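Local coordinates for protein Cas13d (uncultured Ruminococcus sp, PDB 6IV9) that binds a CRISPR RNA and, through two HEPN domains, probably matures it and cleaves target RNA, at residues 180-185 / 746-751; 175-179 / 524-528. The protein carries 2 engineered substitutions. One frame throughout, in Å; residues are numbered along the deposited sequence.

Contact 1: 180-185 / 746-751. With nucleotides of chain B.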
ATOM      1  N   GLU A 180       5.106  -8.144   8.440  1.00 23.60           N
ATOM      2  CA  GLU A 180       4.199  -7.900   9.583  1.00 24.60           C
ATOM      3  C   GLU A 180       3.918  -6.401   9.736  1.00 24.75           C
ATOM      4  O   GLU A 180       2.810  -6.083  10.039  1.00 22.89           O
ATOM      5  CB  GLU A 180       4.626  -8.695  10.812  1.00 24.60           C
ATOM      6  CG  GLU A 180       4.605 -10.180  10.533  1.00 28.46           C
ATOM      7  CD  GLU A 180       5.085 -11.082  11.652  1.00 28.68           C
ATOM      8  OE1 GLU A 180       5.110 -10.627  12.766  1.00 33.13           O
ATOM      9  OE2 GLU A 180       5.449 -12.205  11.374  1.00 29.18           O
ATOM     10  N   LYS A 181       4.910  -5.540   9.504  1.00 23.53           N
ATOM     11  CA  LYS A 181       4.687  -4.081   9.668  1.00 26.02           C
ATOM     12  C   LYS A 181       3.623  -3.620   8.679  1.00 23.12           C
ATOM     13  O   LYS A 181       2.748  -2.906   9.076  1.00 24.78           O
ATOM     14  CB  LYS A 181       5.893  -3.236   9.243  1.00 29.50           C
ATOM     15  CG  LYS A 181       7.158  -3.350  10.058  1.00 40.95           C
ATOM     16  CD  LYS A 181       8.094  -2.181   9.921  1.00 36.27           C
ATOM     17  CE  LYS A 181       8.532  -1.808   8.530  1.00 39.56           C
ATOM     18  NZ  LYS A 181       9.854  -1.138   8.561  1.00 40.46           N
ATOM     19  N   ILE A 182       3.748  -4.025   7.423  1.00 21.60           N
ATOM     20  CA  ILE A 182       2.765  -3.589   6.392  1.00 23.44           C
ATOM     21  C   ILE A 182       1.379  -4.180   6.673  1.00 24.47           C
ATOM     22  O   ILE A 182       0.419  -3.500   6.470  1.00 22.17           O
ATOM     23  CB  ILE A 182       3.271  -3.776   4.951  1.00 25.29           C
ATOM     24  CG1 ILE A 182       2.523  -2.856   3.992  1.00 29.33           C
ATOM     25  CG2 ILE A 182       3.195  -5.212   4.504  1.00 22.68           C
ATOM     26  CD1 ILE A 182       2.958  -1.432   4.057  1.00 37.78           C
ATOM     27  N   LEU A 183       1.300  -5.421   7.125  1.00 22.25           N
ATOM     28  CA  LEU A 183      -0.018  -6.018   7.447  1.00 24.26           C
ATOM     29  C   LEU A 183      -0.654  -5.257   8.614  1.00 22.77           C
ATOM     30  O   LEU A 183      -1.840  -5.090   8.599  1.00 22.57           O
ATOM     31  CB  LEU A 183       0.134  -7.503   7.759  1.00 24.03           C
ATOM     32  CG  LEU A 183       0.368  -8.388   6.547  1.00 24.97           C
ATOM     33  CD1 LEU A 183       0.695  -9.800   6.981  1.00 28.87           C
ATOM     34  CD2 LEU A 183      -0.829  -8.360   5.622  1.00 26.57           C
ATOM     35  N   ALA A 184       0.160  -4.819   9.568  1.00 22.02           N
ATOM     36  CA  ALA A 184      -0.356  -4.070  10.730  1.00 19.61           C
ATOM     37  C   ALA A 184      -1.023  -2.775  10.250  1.00 21.45           C
ATOM     38  O   ALA A 184      -2.056  -2.418  10.769  1.00 21.97           O
ATOM     39  CB  ALA A 184       0.755  -3.788  11.691  1.00 23.66           C
ATOM     40  N   VAL A 185      -0.420  -2.102   9.284  1.00 22.18           N
ATOM     41  CA  VAL A 185      -1.031  -0.852   8.764  1.00 22.88           C
ATOM     42  C   VAL A 185      -2.382  -1.158   8.108  1.00 21.77           C
ATOM     43  O   VAL A 185      -3.340  -0.543   8.453  1.00 21.28           O
ATOM     44  CB  VAL A 185      -0.097  -0.219   7.721  1.00 24.10           C
ATOM     45  CG1 VAL A 185      -0.813   0.836   6.912  1.00 26.30           C
ATOM     46  CG2 VAL A 185       1.177   0.324   8.328  1.00 24.02           C
ATOM     47  N   VAL A 746       1.091   3.850  13.324  1.00 21.32           N
ATOM     48  CA  VAL A 746       0.605   2.459  13.496  1.00 21.23           C
ATOM     49  C   VAL A 746       1.817   1.527  13.442  1.00 21.32           C
ATOM     50  O   VAL A 746       1.899   0.658  14.247  1.00 21.11           O
ATOM     51  CB  VAL A 746      -0.432   2.084  12.430  1.00 19.62           C
ATOM     52  CG1 VAL A 746      -0.761   0.615  12.525  1.00 21.43           C
ATOM     53  CG2 VAL A 746      -1.685   2.937  12.557  1.00 23.33           C
ATOM     54  N   ILE A 747       2.740   1.774  12.521  1.00 19.75           N
ATOM     55  CA  ILE A 747       3.967   0.932  12.437  1.00 21.71           C
ATOM     56  C   ILE A 747       4.738   1.096  13.752  1.00 20.95           C
ATOM     57  O   ILE A 747       5.200   0.121  14.286  1.00 20.32           O
ATOM     58  CB  ILE A 747       4.823   1.360  11.233  1.00 21.74           C
ATOM     59  CG1 ILE A 747       4.141   1.037   9.904  1.00 21.75           C
ATOM     60  CG2 ILE A 747       6.214   0.776  11.323  1.00 23.31           C
ATOM     61  CD1 ILE A 747       4.823   1.639   8.718  1.00 26.50           C
ATOM     62  N   ALA A 748       4.806   2.318  14.258  1.00 19.91           N
ATOM     63  CA  ALA A 748       5.557   2.555  15.504  1.00 22.20           C
ATOM     64  C   ALA A 748       4.949   1.744  16.659  1.00 20.62           C
ATOM     65  O   ALA A 748       5.702   1.147  17.407  1.00 21.87           O
ATOM     66  CB  ALA A 748       5.572   4.027  15.795  1.00 21.96           C
ATOM     67  N   ILE A 749       3.625   1.727  16.786  1.00 20.40           N
ATOM     68  CA  ILE A 749       2.948   0.957  17.870  1.00 22.23           C
ATOM     69  C   ILE A 749       3.191  -0.541  17.676  1.00 26.02           C
ATOM     70  O   ILE A 749       3.523  -1.215  18.626  1.00 23.69           O
ATOM     71  CB  ILE A 749       1.437   1.251  17.880  1.00 24.80           C
ATOM     72  CG1 ILE A 749       1.138   2.673  18.342  1.00 27.08           C
ATOM     73  CG2 ILE A 749       0.702   0.219  18.708  1.00 28.61           C
ATOM     74  CD1 ILE A 749       1.593   2.969  19.724  1.00 31.54           C
ATOM     75  N   HIS A 750       3.045  -1.016  16.452  1.00 21.25           N
ATOM     76  CA  HIS A 750       3.249  -2.455  16.175  1.00 20.80           C
ATOM     77  C   HIS A 750       4.673  -2.856  16.578  1.00 21.80           C
ATOM     78  O   HIS A 750       4.829  -3.855  17.226  1.00 22.92           O
ATOM     79  CB  HIS A 750       3.045  -2.701  14.682  1.00 19.88           C
ATOM     80  CG  HIS A 750       3.660  -3.966  14.205  1.00 21.28           C
ATOM     81  ND1 HIS A 750       3.059  -5.162  14.369  1.00 21.10           N
ATOM     82  CD2 HIS A 750       4.831  -4.218  13.606  1.00 22.00           C
ATOM     83  CE1 HIS A 750       3.817  -6.096  13.881  1.00 23.70           C
ATOM     84  NE2 HIS A 750       4.900  -5.550  13.413  1.00 22.39           N
ATOM     85  N   CYS A 751       5.658  -2.057  16.196  1.00 22.61           N
ATOM     86  CA  CYS A 751       7.080  -2.338  16.513  1.00 22.06           C
ATOM     87  C   CYS A 751       7.361  -2.274  18.016  1.00 23.40           C
ATOM     88  O   CYS A 751       8.135  -3.082  18.482  1.00 23.25           O
ATOM     89  CB  CYS A 751       7.974  -1.390  15.750  1.00 21.68           C
ATOM     90  SG  CYS A 751       7.930  -1.761  13.986  0.98 26.52           S
TER
ATOM     91  P     A B  28      11.120   0.883   5.805  0.99 28.58           P
ATOM     92  OP1   A B  28      11.031  -0.590   5.874  1.00 29.21           O
ATOM     93  OP2   A B  28      11.836   1.644   6.891  1.00 28.96           O
ATOM     94  O5'   A B  28      11.851   1.383   4.471  1.00 26.95           O
ATOM     95  C5'   A B  28      11.733   0.723   3.181  1.00 27.77           C
ATOM     96  C4'   A B  28      12.948   1.132   2.407  1.00 27.19           C
ATOM     97  O4'   A B  28      12.966   2.585   2.223  1.00 24.59           O
ATOM     98  C3'   A B  28      14.284   0.797   3.077  1.00 24.45           C
ATOM     99  O3'   A B  28      15.250   0.679   2.032  1.00 26.09           O
ATOM    100  C2'   A B  28      14.635   2.088   3.816  1.00 26.32           C
ATOM    101  O2'   A B  28      16.018   2.248   4.110  1.00 24.93           O
ATOM    102  C1'   A B  28      14.089   3.151   2.858  1.00 25.94           C
ATOM    103  N9    A B  28      13.676   4.406   3.528  1.00 24.78           N
ATOM    104  C8    A B  28      12.926   4.503   4.671  1.00 24.73           C
ATOM    105  N7    A B  28      12.713   5.736   5.058  1.00 25.96           N
ATOM    106  C5    A B  28      13.357   6.504   4.101  1.00 26.53           C
ATOM    107  C6    A B  28      13.565   7.886   3.988  1.00 27.97           C
ATOM    108  N6    A B  28      13.045   8.774   4.825  1.00 32.74           N
ATOM    109  N1    A B  28      14.273   8.331   2.936  1.00 31.88           N
ATOM    110  C2    A B  28      14.791   7.439   2.086  1.00 30.98           C
ATOM    111  N3    A B  28      14.751   6.107   2.139  1.00 28.86           N
ATOM    112  C4    A B  28      14.010   5.697   3.190  1.00 25.02           C
ATOM    113  P     A B  27       9.717   2.489  10.326  1.00 25.82           P
ATOM    114  OP1   A B  27       8.653   2.972  11.268  1.00 26.98           O
ATOM    115  OP2   A B  27      10.318   1.186  10.604  1.00 23.57           O
ATOM    116  O5'   A B  27       9.259   2.298   8.835  1.00 22.75           O
ATOM    117  C5'   A B  27       8.512   3.379   8.237  1.00 23.93           C
ATOM    118  C4'   A B  27       8.147   3.015   6.850  1.00 22.04           C
ATOM    119  O4'   A B  27       7.369   4.059   6.265  1.00 22.75           O
ATOM    120  C3'   A B  27       9.340   2.863   5.905  1.00 24.77           C
ATOM    121  O3'   A B  27       9.572   1.501   5.606  1.00 27.72           O
ATOM    122  C2'   A B  27       8.902   3.587   4.616  1.00 26.70           C
ATOM    123  O2'   A B  27       9.058   2.770   3.464  1.00 24.07           O
ATOM    124  C1'   A B  27       7.424   3.900   4.902  1.00 24.37           C
ATOM    125  N9    A B  27       6.945   5.115   4.265  1.00 26.17           N
ATOM    126  C8    A B  27       5.832   5.180   3.467  1.00 28.79           C
ATOM    127  N7    A B  27       5.642   6.350   2.922  1.00 27.55           N
ATOM    128  C5    A B  27       6.693   7.120   3.407  1.00 27.22           C
ATOM    129  C6    A B  27       7.041   8.470   3.222  1.00 31.59           C
ATOM    130  N6    A B  27       6.353   9.310   2.441  1.00 30.31           N
ATOM    131  N1    A B  27       8.168   8.920   3.826  1.00 25.34           N
ATOM    132  C2    A B  27       8.849   8.075   4.607  1.00 26.20           C
ATOM    133  N3    A B  27       8.585   6.807   4.904  1.00 23.56           N
ATOM    134  C4    A B  27       7.490   6.378   4.253  1.00 25.22           C
TER

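Contact 2: 175-179 / 524-528. With nucleotides of chain B.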
ATOM      1  N   ASN A 175      13.140  -9.154   6.704  1.00 24.55           N
ATOM      2  CA  ASN A 175      12.149  -9.173   5.603  1.00 25.60           C
ATOM      3  C   ASN A 175      10.796  -9.662   6.141  1.00 25.93           C
ATOM      4  O   ASN A 175       9.791  -9.128   5.730  1.00 23.78           O
ATOM      5  CB  ASN A 175      12.664  -9.932   4.391  1.00 26.64           C
ATOM      6  CG  ASN A 175      13.527  -9.044   3.531  1.00 28.70           C
ATOM      7  OD1 ASN A 175      13.027  -8.227   2.799  1.00 30.40           O
ATOM      8  ND2 ASN A 175      14.825  -9.170   3.647  1.00 27.25           N
ATOM      9  N   ILE A 176      10.802 -10.683   6.997  1.00 22.25           N
ATOM     10  CA  ILE A 176       9.537 -11.168   7.618  1.00 25.70           C
ATOM     11  C   ILE A 176       8.959 -10.075   8.526  1.00 23.78           C
ATOM     12  O   ILE A 176       7.787  -9.861   8.475  1.00 25.43           O
ATOM     13  CB  ILE A 176       9.706 -12.510   8.345  1.00 23.52           C
ATOM     14  CG1 ILE A 176      10.204 -13.608   7.407  1.00 24.80           C
ATOM     15  CG2 ILE A 176       8.415 -12.901   9.025  1.00 24.38           C
ATOM     16  CD1 ILE A 176      10.612 -14.867   8.098  1.00 23.01           C
ATOM     17  N   LEU A 177       9.792  -9.365   9.278  1.00 23.20           N
ATOM     18  CA  LEU A 177       9.273  -8.290  10.160  1.00 24.11           C
ATOM     19  C   LEU A 177       8.594  -7.206   9.313  1.00 23.75           C
ATOM     20  O   LEU A 177       7.625  -6.667   9.774  1.00 25.02           O
ATOM     21  CB  LEU A 177      10.408  -7.707  10.992  1.00 25.22           C
ATOM     22  CG  LEU A 177      11.110  -8.696  11.911  1.00 27.16           C
ATOM     23  CD1 LEU A 177      12.139  -7.988  12.769  1.00 30.64           C
ATOM     24  CD2 LEU A 177      10.120  -9.463  12.753  1.00 27.23           C
ATOM     25  N   ASP A 178       9.136  -6.918   8.129  1.00 22.71           N
ATOM     26  CA  ASP A 178       8.578  -5.913   7.187  1.00 23.72           C
ATOM     27  C   ASP A 178       7.184  -6.354   6.724  1.00 22.90           C
ATOM     28  O   ASP A 178       6.336  -5.516   6.558  1.00 20.44           O
ATOM     29  CB  ASP A 178       9.499  -5.670   5.998  1.00 23.26           C
ATOM     30  CG  ASP A 178      10.731  -4.865   6.354  1.00 31.87           C
ATOM     31  OD1 ASP A 178      10.717  -4.248   7.404  1.00 33.54           O
ATOM     32  OD2 ASP A 178      11.682  -4.873   5.576  1.00 32.58           O
ATOM     33  N   ILE A 179       7.015  -7.648   6.486  1.00 21.68           N
ATOM     34  CA  ILE A 179       5.691  -8.182   6.074  1.00 22.60           C
ATOM     35  C   ILE A 179       4.701  -7.893   7.206  1.00 24.67           C
ATOM     36  O   ILE A 179       3.605  -7.473   6.936  1.00 22.19           O
ATOM     37  CB  ILE A 179       5.788  -9.693   5.799  1.00 23.84           C
ATOM     38  CG1 ILE A 179       6.547  -9.980   4.504  1.00 25.73           C
ATOM     39  CG2 ILE A 179       4.414 -10.332   5.800  1.00 23.82           C
ATOM     40  CD1 ILE A 179       6.882 -11.420   4.285  1.00 24.66           C
ATOM     41  N   LYS A 524       9.292  -8.480  -0.226  1.00 19.01           N
ATOM     42  CA  LYS A 524       9.778  -9.216   0.963  1.00 22.07           C
ATOM     43  C   LYS A 524       9.852 -10.722   0.681  1.00 22.71           C
ATOM     44  O   LYS A 524      10.842 -11.313   1.014  1.00 22.02           O
ATOM     45  CB  LYS A 524       8.931  -8.863   2.182  1.00 23.57           C
ATOM     46  CG  LYS A 524       8.837  -7.380   2.490  1.00 24.87           C
ATOM     47  CD  LYS A 524      10.142  -6.652   2.430  1.00 28.64           C
ATOM     48  CE  LYS A 524       9.992  -5.149   2.465  1.00 34.08           C
ATOM     49  NZ  LYS A 524      11.279  -4.474   2.718  1.00 35.85           N
ATOM     50  N   PHE A 525       8.830 -11.302   0.072  1.00 21.63           N
ATOM     51  CA  PHE A 525       8.875 -12.754  -0.237  1.00 22.50           C
ATOM     52  C   PHE A 525      10.017 -13.046  -1.216  1.00 22.71           C
ATOM     53  O   PHE A 525      10.662 -14.040  -1.086  1.00 23.52           O
ATOM     54  CB  PHE A 525       7.521 -13.259  -0.724  1.00 23.10           C
ATOM     55  CG  PHE A 525       6.527 -13.536   0.371  1.00 21.82           C
ATOM     56  CD1 PHE A 525       6.619 -14.672   1.145  1.00 24.57           C
ATOM     57  CD2 PHE A 525       5.498 -12.660   0.632  1.00 22.50           C
ATOM     58  CE1 PHE A 525       5.705 -14.921   2.151  1.00 24.52           C
ATOM     59  CE2 PHE A 525       4.587 -12.915   1.637  1.00 23.94           C
ATOM     60  CZ  PHE A 525       4.685 -14.048   2.388  1.00 23.92           C
ATOM     61  N   ASP A 526      10.231 -12.166  -2.177  1.00 23.38           N
ATOM     62  CA  ASP A 526      11.310 -12.349  -3.173  1.00 25.96           C
ATOM     63  C   ASP A 526      12.658 -12.356  -2.448  1.00 26.67           C
ATOM     64  O   ASP A 526      13.485 -13.178  -2.761  1.00 27.70           O
ATOM     65  CB  ASP A 526      11.245 -11.232  -4.204  1.00 27.97           C
ATOM     66  CG  ASP A 526      11.847 -11.563  -5.554  1.00 36.74           C
ATOM     67  OD1 ASP A 526      12.222 -12.693  -5.763  1.00 37.31           O
ATOM     68  OD2 ASP A 526      11.901 -10.670  -6.384  1.00 41.83           O
ATOM     69  N   ASN A 527      12.841 -11.452  -1.497  1.00 22.16           N
ATOM     70  CA  ASN A 527      14.099 -11.393  -0.717  1.00 24.25           C
ATOM     71  C   ASN A 527      14.265 -12.662   0.121  1.00 24.74           C
ATOM     72  O   ASN A 527      15.340 -13.211   0.150  1.00 24.30           O
ATOM     73  CB  ASN A 527      14.128 -10.171   0.191  1.00 23.87           C
ATOM     74  CG  ASN A 527      14.391  -8.899  -0.575  1.00 27.14           C
ATOM     75  OD1 ASN A 527      14.986  -8.929  -1.629  1.00 32.19           O
ATOM     76  ND2 ASN A 527      13.936  -7.785  -0.053  1.00 29.51           N
ATOM     77  N   ILE A 528      13.194 -13.086   0.772  1.00 22.34           N
ATOM     78  CA  ILE A 528      13.248 -14.286   1.644  1.00 22.44           C
ATOM     79  C   ILE A 528      13.604 -15.496   0.783  1.00 23.15           C
ATOM     80  O   ILE A 528      14.444 -16.253   1.178  1.00 24.89           O
ATOM     81  CB  ILE A 528      11.912 -14.471   2.380  1.00 22.73           C
ATOM     82  CG1 ILE A 528      11.648 -13.336   3.372  1.00 26.37           C
ATOM     83  CG2 ILE A 528      11.855 -15.835   3.035  1.00 24.77           C
ATOM     84  CD1 ILE A 528      10.226 -13.203   3.808  1.00 24.59           C
TER
ATOM     85  P     U B  23      23.239  -3.732   2.027  1.00 25.24           P
ATOM     86  OP1   U B  23      23.789  -5.080   1.803  1.00 26.33           O
ATOM     87  OP2   U B  23      22.942  -2.842   0.924  1.00 25.83           O
ATOM     88  O5'   U B  23      21.879  -3.979   2.835  1.00 24.65           O
ATOM     89  C5'   U B  23      20.835  -2.983   2.936  1.00 24.90           C
ATOM     90  C4'   U B  23      19.515  -3.699   3.223  1.00 24.59           C
ATOM     91  O4'   U B  23      19.169  -4.439   2.024  1.00 23.40           O
ATOM     92  C3'   U B  23      19.610  -4.760   4.331  1.00 23.88           C
ATOM     93  O3'   U B  23      18.439  -4.746   5.119  1.00 25.87           O
ATOM     94  C2'   U B  23      19.705  -6.062   3.578  1.00 24.08           C
ATOM     95  O2'   U B  23      19.321  -7.214   4.330  1.00 26.54           O
ATOM     96  C1'   U B  23      18.841  -5.776   2.346  1.00 24.42           C
ATOM     97  N1    U B  23      19.233  -6.643   1.226  1.00 24.54           N
ATOM     98  C2    U B  23      18.334  -7.595   0.779  1.00 28.42           C
ATOM     99  O2    U B  23      17.235  -7.727   1.248  1.00 30.90           O
ATOM    100  N3    U B  23      18.807  -8.416  -0.214  1.00 29.88           N
ATOM    101  C4    U B  23      20.039  -8.403  -0.778  1.00 29.78           C
ATOM    102  O4    U B  23      20.314  -9.231  -1.645  1.00 40.39           O
ATOM    103  C5    U B  23      20.909  -7.377  -0.287  1.00 27.92           C
ATOM    104  C6    U B  23      20.480  -6.548   0.666  1.00 24.58           C
TER

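Contact 1: 180-185 / 746-751
The imidazole of His750 lies against one turn of helix 168-197, where Glu180, Lys181 and Ala184 meet it. With CG trans to the backbone N (chi1 160°), the ring reaches from helix 713-760 to the other backbone. The carbonyl O of Glu180 stands over one face, 3.9 Å above the ring plane and offset toward the rim. Ala184 CB approaches obliquely, 3.8 Å from His750 ND1, and its single methyl gives the ring room to come near the backbone. ND1 is used in a hydrogen bond to the carbonyl O of Val291. An alanine in place of His750 would probably leave that carbonyl without its imidazole mate and open a gap beside Ala184 and the Glu180 carbonyl.

Branched aliphatic residues pack beside it. Ile747 and Val185 cross at a slant, and Ile747 CG1 is pressed to within 3.4 Å of Val185 CG2, tighter than ordinary van der Waals contact. Val746 directs CG1 at the Ala184 carbonyl O, 3.7 Å away, and at Val185 CA. The two segment axes are inclined at 124° and approach to 9.0 Å, a separation that small and beta-branched side chains suit.

Lys181 runs along the border of this apolar patch. Its CD rests 3.8 Å from Ile747 CG2, and a bend at chi3 (-55°) swings the ammonium toward the RNA. NZ gives a hydrogen bond to OP2 of A27 of chain B (3.1 Å) and another to OP1 of A28 of chain B (3.0 Å). Long, flexible lysine thus joins two jobs: its methylenes pack on Ile747, while its charge bridges successive phosphates. The chemistry implies an apolar helix junction with a lysine at its margin, which probably offsets RNA phosphate charge and helps fix the path of the guide RNA.

Contact 2: 175-179 / 524-528
Asn175 meets Asn527 amide to amide, the two side chains crossing at about a right angle. Asn527 ND2 donates to Asn175 OD1 over 3.0 Å, and the N-H points nearly straight at the oxygen (160°), though it arrives from above the carbonyl plane. The other end of the Asn175 amide, ND2, is held by Gln171 O one turn earlier, so both ends of the group are gripped and its rotation is fixed. Asparagine suits this place because it accepts and donates at once, close to the base of U23 of chain B. Its CB also packs 3.7 Å from Ile528 CG1.

Next, Ile176 lays CG1 across the end of Ile528, 3.6 Å from CD1, in a purely apolar meeting.

Asp178 brings charge: OD2 forms a salt bridge with Lys524 NZ, 2.9 Å away, the ammonium lying above the carboxylate plane. Lys524 gets there by bending at chi2 (-45°), which turns its chain across helix 168-197 so that CD and CE lie against Asp178 CB. The other oxygen, OD1, has a long, weak ion pair with Lys181.

Ile179 closes the segment. Its CG1 slides past Lys524 CB at 3.5 Å, and its CD1 makes a CH-pi contact over one face of the Phe525 ring, 4.0 Å from the ring centroid. A slim isoleucine tip reaches between Phe525 and Ile528.

The segments run nearly antiparallel, at 161°, with polar pairs on the RNA side and isoleucines behind. Helix 556-570 packs against Phe525 through Ile559 and Thr560, and Phe553 in the preceding loop touches Ile179. Asn79, between strands 69-75 and 81-88, makes a weak hydrogen bond to Asn527 OD1, linking the four-stranded sheet to this helix pair.

Overall arrangement
Contacts 1 and 2 occupy consecutive turns of helix 168-197, with their centres about 14 Å apart. Each brings in a different distant helix: 713-760 at 180-185 and 511-535 at 175-179, so one helix ties together parts of the chain hundreds of residues apart. Lys181 in contact 1 and Asp178 in contact 2 both lie at the bound RNA. The side chain of Asp178 lies about 4 Å from a bound magnesium ion, and that of Lys181 about 6 Å. With U23 near one contact and the phosphates of A27 and A28 at the other, the helix is well placed to help seat the guide RNA, probably together with the magnesium.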